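Long-range contact in catechol 1,2-dioxygenase (PDB 1DLT), which catalyses the iron(III)-dependent intradiol cleavage of catechol by dioxygen to cis,cis-muconate, in the beta-ketoadipate pathway of aromatic breakdown: residues I225-S230 / L237-N242. Numbering follows the deposited sequence.
Sequences IHYFVS and LTTQIN. With FE (Fe (III) ion), chain C; CAQ (catechol), chain D.
His226 and Gln240 stand side by side on one face of an antiparallel strand pair, pointing the same way, with imidazole and amide planes 45° apart. The CG of His226 lies anti to its carbonyl carbon (chi1 -68°), which sets the ring alongside Gln240 with NE2 on the iron(III) ion, 2.0 Å away. Gln240 runs extended beyond CG, and its NE2 comes within 3.4 Å of His226 CE1. An amide suits this buried place because both its ends are used: OE1 accepts from Arg221 and NE2 donates to the carbonyl of Ile105. The other imidazole nitrogen, His226 ND1, donates in the ring plane to a water 2.9 Å away, which in turn reaches the carbonyl of Thr239; this second-shell link, together with the stacked ring of Trp156, probably helps fix the rotation of the imidazole. Farther along the same face, Phe228 turns a ring edge to Thr238, whose OG1 lies in the ring plane 3.2 Å from Phe228 CE1, while Tyr110 meets the phenyl edge-to-face.

The opposite face is mostly apolar. CD1 of Ile241 reaches the edge of the Tyr227 ring, 3.6 Å from CE1; chi1 of 57° puts the CG1 branch of Ile241 between its backbone N and carbonyl carbon, placing CG1 3.8 Å from Ile225 CB. Tyr227 suits this layer: its ring packs while its hydroxyl bonds to that of Tyr190. Beta-branched Ile225 and Val229 suit the extended backbone, which is held by paired hydrogen bonds at Ile225–Ile241, Tyr227–Thr239 and Val229–Leu237. Leu134, Leu136, Ile140 and Leu290 pack against this layer. The result is a beta hairpin of the intradiol dioxygenase core, one face facing the hydrophobic interior, the other presenting a histidine of the iron site, here completed by Tyr164, His224, catechol and a water.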
ATOM      1  N   ILE A 225       6.165  27.658   0.848  1.00 11.61           N
ATOM      2  CA  ILE A 225       4.800  28.127   0.991  1.00 12.22           C
ATOM      3  C   ILE A 225       3.992  27.689  -0.220  1.00 12.08           C
ATOM      4  O   ILE A 225       4.392  27.931  -1.357  1.00 12.59           O
ATOM      5  CB  ILE A 225       4.763  29.654   1.107  1.00 11.44           C
ATOM      6  CG1 ILE A 225       5.621  30.075   2.306  1.00 12.95           C
ATOM      7  CG2 ILE A 225       3.293  30.122   1.278  1.00 12.46           C
ATOM      8  CD1 ILE A 225       5.799  31.600   2.530  1.00 13.83           C
ATOM      9  N   HIS A 226       2.863  27.048   0.037  1.00 12.42           N
ATOM     10  CA  HIS A 226       1.993  26.532  -1.008  1.00 14.03           C
ATOM     11  C   HIS A 226       1.007  27.580  -1.553  1.00 15.39           C
ATOM     12  O   HIS A 226       0.559  28.471  -0.818  1.00 14.85           O
ATOM     13  CB  HIS A 226       1.177  25.372  -0.456  1.00 12.70           C
ATOM     14  CG  HIS A 226       1.973  24.155  -0.139  1.00 14.24           C
ATOM     15  ND1 HIS A 226       2.195  23.155  -1.062  1.00 13.04           N
ATOM     16  CD2 HIS A 226       2.577  23.758   1.003  1.00 11.71           C
ATOM     17  CE1 HIS A 226       2.900  22.190  -0.496  1.00 12.21           C
ATOM     18  NE2 HIS A 226       3.143  22.533   0.753  1.00 13.22           N
ATOM     19  N   TYR A 227       0.666  27.432  -2.833  1.00 15.30           N
ATOM     20  CA  TYR A 227      -0.281  28.296  -3.501  1.00 15.28           C
ATOM     21  C   TYR A 227      -1.209  27.522  -4.437  1.00 15.64           C
ATOM     22  O   TYR A 227      -0.795  26.590  -5.108  1.00 13.77           O
ATOM     23  CB  TYR A 227       0.400  29.333  -4.431  1.00 15.65           C
ATOM     24  CG  TYR A 227       1.073  30.535  -3.821  1.00 14.37           C
ATOM     25  CD1 TYR A 227       2.380  30.467  -3.347  1.00 15.72           C
ATOM     26  CD2 TYR A 227       0.412  31.759  -3.763  1.00 14.78           C
ATOM     27  CE1 TYR A 227       3.015  31.602  -2.840  1.00 18.07           C
ATOM     28  CE2 TYR A 227       1.035  32.899  -3.255  1.00 16.74           C
ATOM     29  CZ  TYR A 227       2.335  32.809  -2.803  1.00 17.23           C
ATOM     30  OH  TYR A 227       2.993  33.925  -2.368  1.00 18.37           O
ATOM     31  N   PHE A 228      -2.464  27.946  -4.449  1.00 16.43           N
ATOM     32  CA  PHE A 228      -3.462  27.525  -5.421  1.00 15.78           C
ATOM     33  C   PHE A 228      -3.944  28.904  -5.893  1.00 16.66           C
ATOM     34  O   PHE A 228      -4.209  29.784  -5.058  1.00 16.92           O
ATOM     35  CB  PHE A 228      -4.636  26.872  -4.823  1.00 14.65           C
ATOM     36  CG  PHE A 228      -4.627  25.381  -4.720  1.00 15.55           C
ATOM     37  CD1 PHE A 228      -3.864  24.551  -5.587  1.00 15.26           C
ATOM     38  CD2 PHE A 228      -5.450  24.783  -3.802  1.00 15.66           C
ATOM     39  CE1 PHE A 228      -3.993  23.126  -5.484  1.00 16.29           C
ATOM     40  CE2 PHE A 228      -5.581  23.398  -3.697  1.00 14.92           C
ATOM     41  CZ  PHE A 228      -4.853  22.567  -4.544  1.00 13.41           C
ATOM     42  N   VAL A 229      -4.001  29.144  -7.188  1.00 15.80           N
ATOM     43  CA  VAL A 229      -4.565  30.391  -7.662  1.00 17.39           C
ATOM     44  C   VAL A 229      -5.592  29.997  -8.730  1.00 18.87           C
ATOM     45  O   VAL A 229      -5.284  29.228  -9.660  1.00 18.17           O
ATOM     46  CB  VAL A 229      -3.512  31.330  -8.294  1.00 17.69           C
ATOM     47  CG1 VAL A 229      -4.155  32.661  -8.653  1.00 15.10           C
ATOM     48  CG2 VAL A 229      -2.390  31.566  -7.319  1.00 18.88           C
ATOM     49  N   SER A 230      -6.825  30.476  -8.558  1.00 18.99           N
ATOM     50  CA  SER A 230      -7.869  30.226  -9.546  1.00 20.83           C
ATOM     51  C   SER A 230      -8.600  31.535  -9.885  1.00 21.25           C
ATOM     52  O   SER A 230      -8.701  32.447  -9.046  1.00 22.44           O
ATOM     53  CB  SER A 230      -8.851  29.170  -9.043  1.00 20.62           C
ATOM     54  OG  SER A 230      -9.409  29.560  -7.823  1.00 22.98           O
ATOM     55  N   LEU A 237      -3.882  27.214 -11.034  1.00 15.85           N
ATOM     56  CA  LEU A 237      -2.419  27.114 -10.864  1.00 15.22           C
ATOM     57  C   LEU A 237      -2.095  26.473  -9.520  1.00 15.38           C
ATOM     58  O   LEU A 237      -2.600  26.921  -8.494  1.00 14.73           O
ATOM     59  CB  LEU A 237      -1.725  28.496 -10.793  1.00 16.97           C
ATOM     60  CG  LEU A 237      -0.399  28.825 -11.448  1.00 18.62           C
ATOM     61  CD1 LEU A 237       0.179  30.001 -10.682  1.00 19.72           C
ATOM     62  CD2 LEU A 237       0.589  27.661 -11.378  1.00 17.62           C
ATOM     63  N   THR A 238      -1.206  25.485  -9.517  1.00 13.40           N
ATOM     64  CA  THR A 238      -0.757  24.861  -8.283  1.00 12.78           C
ATOM     65  C   THR A 238       0.736  25.100  -8.293  1.00 13.10           C
ATOM     66  O   THR A 238       1.431  24.719  -9.232  1.00 13.75           O
ATOM     67  CB  THR A 238      -0.987  23.343  -8.261  1.00 11.95           C
ATOM     68  OG1 THR A 238      -2.386  23.087  -8.297  1.00 12.40           O
ATOM     69  CG2 THR A 238      -0.388  22.717  -7.001  1.00 11.06           C
ATOM     70  N   THR A 239       1.240  25.756  -7.262  1.00 13.15           N
ATOM     71  CA  THR A 239       2.656  26.001  -7.220  1.00 13.91           C
ATOM     72  C   THR A 239       3.113  26.239  -5.773  1.00 14.08           C
ATOM     73  O   THR A 239       2.315  26.090  -4.828  1.00 13.72           O
ATOM     74  CB  THR A 239       3.043  27.195  -8.147  1.00 12.91           C
ATOM     75  OG1 THR A 239       4.449  27.137  -8.391  1.00 15.55           O
ATOM     76  CG2 THR A 239       2.722  28.548  -7.495  1.00 12.96           C
ATOM     77  N   GLN A 240       4.400  26.550  -5.606  1.00 15.89           N
ATOM     78  CA  GLN A 240       4.988  26.815  -4.287  1.00 16.75           C
ATOM     79  C   GLN A 240       6.152  27.771  -4.464  1.00 17.79           C
ATOM     80  O   GLN A 240       6.619  27.980  -5.590  1.00 20.13           O
ATOM     81  CB  GLN A 240       5.597  25.565  -3.676  1.00 16.35           C
ATOM     82  CG  GLN A 240       4.696  24.416  -3.329  1.00 18.98           C
ATOM     83  CD  GLN A 240       5.539  23.247  -2.815  1.00 20.19           C
ATOM     84  OE1 GLN A 240       6.541  23.476  -2.158  1.00 21.08           O
ATOM     85  NE2 GLN A 240       5.128  22.002  -3.098  1.00 20.01           N
ATOM     86  N   ILE A 241       6.605  28.357  -3.355  1.00 16.92           N
ATOM     87  CA  ILE A 241       7.801  29.195  -3.365  1.00 16.98           C
ATOM     88  C   ILE A 241       8.664  28.664  -2.221  1.00 17.45           C
ATOM     89  O   ILE A 241       8.130  28.185  -1.209  1.00 16.50           O
ATOM     90  CB  ILE A 241       7.513  30.688  -3.202  1.00 15.15           C
ATOM     91  CG1 ILE A 241       6.737  30.968  -1.916  1.00 14.50           C
ATOM     92  CG2 ILE A 241       6.825  31.166  -4.446  1.00 17.00           C
ATOM     93  CD1 ILE A 241       6.371  32.428  -1.709  1.00 13.63           C
ATOM     94  N   ASN A 242       9.983  28.664  -2.442  1.00 18.48           N
ATOM     95  CA  ASN A 242      10.960  28.175  -1.477  1.00 20.04           C
ATOM     96  C   ASN A 242      11.697  29.386  -0.974  1.00 19.05           C
ATOM     97  O   ASN A 242      12.016  30.272  -1.757  1.00 17.96           O
ATOM     98  CB  ASN A 242      11.998  27.261  -2.143  1.00 25.70           C
ATOM     99  CG  ASN A 242      11.372  26.122  -2.853  1.00 30.91           C
ATOM    100  OD1 ASN A 242      10.761  25.267  -2.224  1.00 37.04           O
ATOM    101  ND2 ASN A 242      11.480  26.102  -4.181  1.00 33.76           N
TER
HETATM  102 FE    FE C 400       4.314  21.653   2.081  1.00 18.72          FE
HETATM  103  C1  CAQ D 401       5.260  16.727   0.729  0.65 17.69           C
HETATM  104  C2  CAQ D 401       5.173  17.984   0.055  0.65 16.81           C
HETATM  105  C3  CAQ D 401       5.105  19.158   0.791  0.65 17.19           C
HETATM  106  O3  CAQ D 401       5.017  20.371   0.147  0.65 17.65           O
HETATM  107  C4  CAQ D 401       5.128  19.123   2.174  0.65 16.83           C
HETATM  108  O4  CAQ D 401       5.065  20.294   2.886  0.65 19.89           O
HETATM  109  C5  CAQ D 401       5.211  17.922   2.846  0.65 17.97           C
HETATM  110  C6  CAQ D 401       5.279  16.695   2.106  0.65 18.25           C
HETATM  111  O   HOH W   1       1.368  23.411  -3.789  1.00 16.43           O
HETATM  112  O   HOH W   2       3.354  19.424   2.103  0.35  5.54           O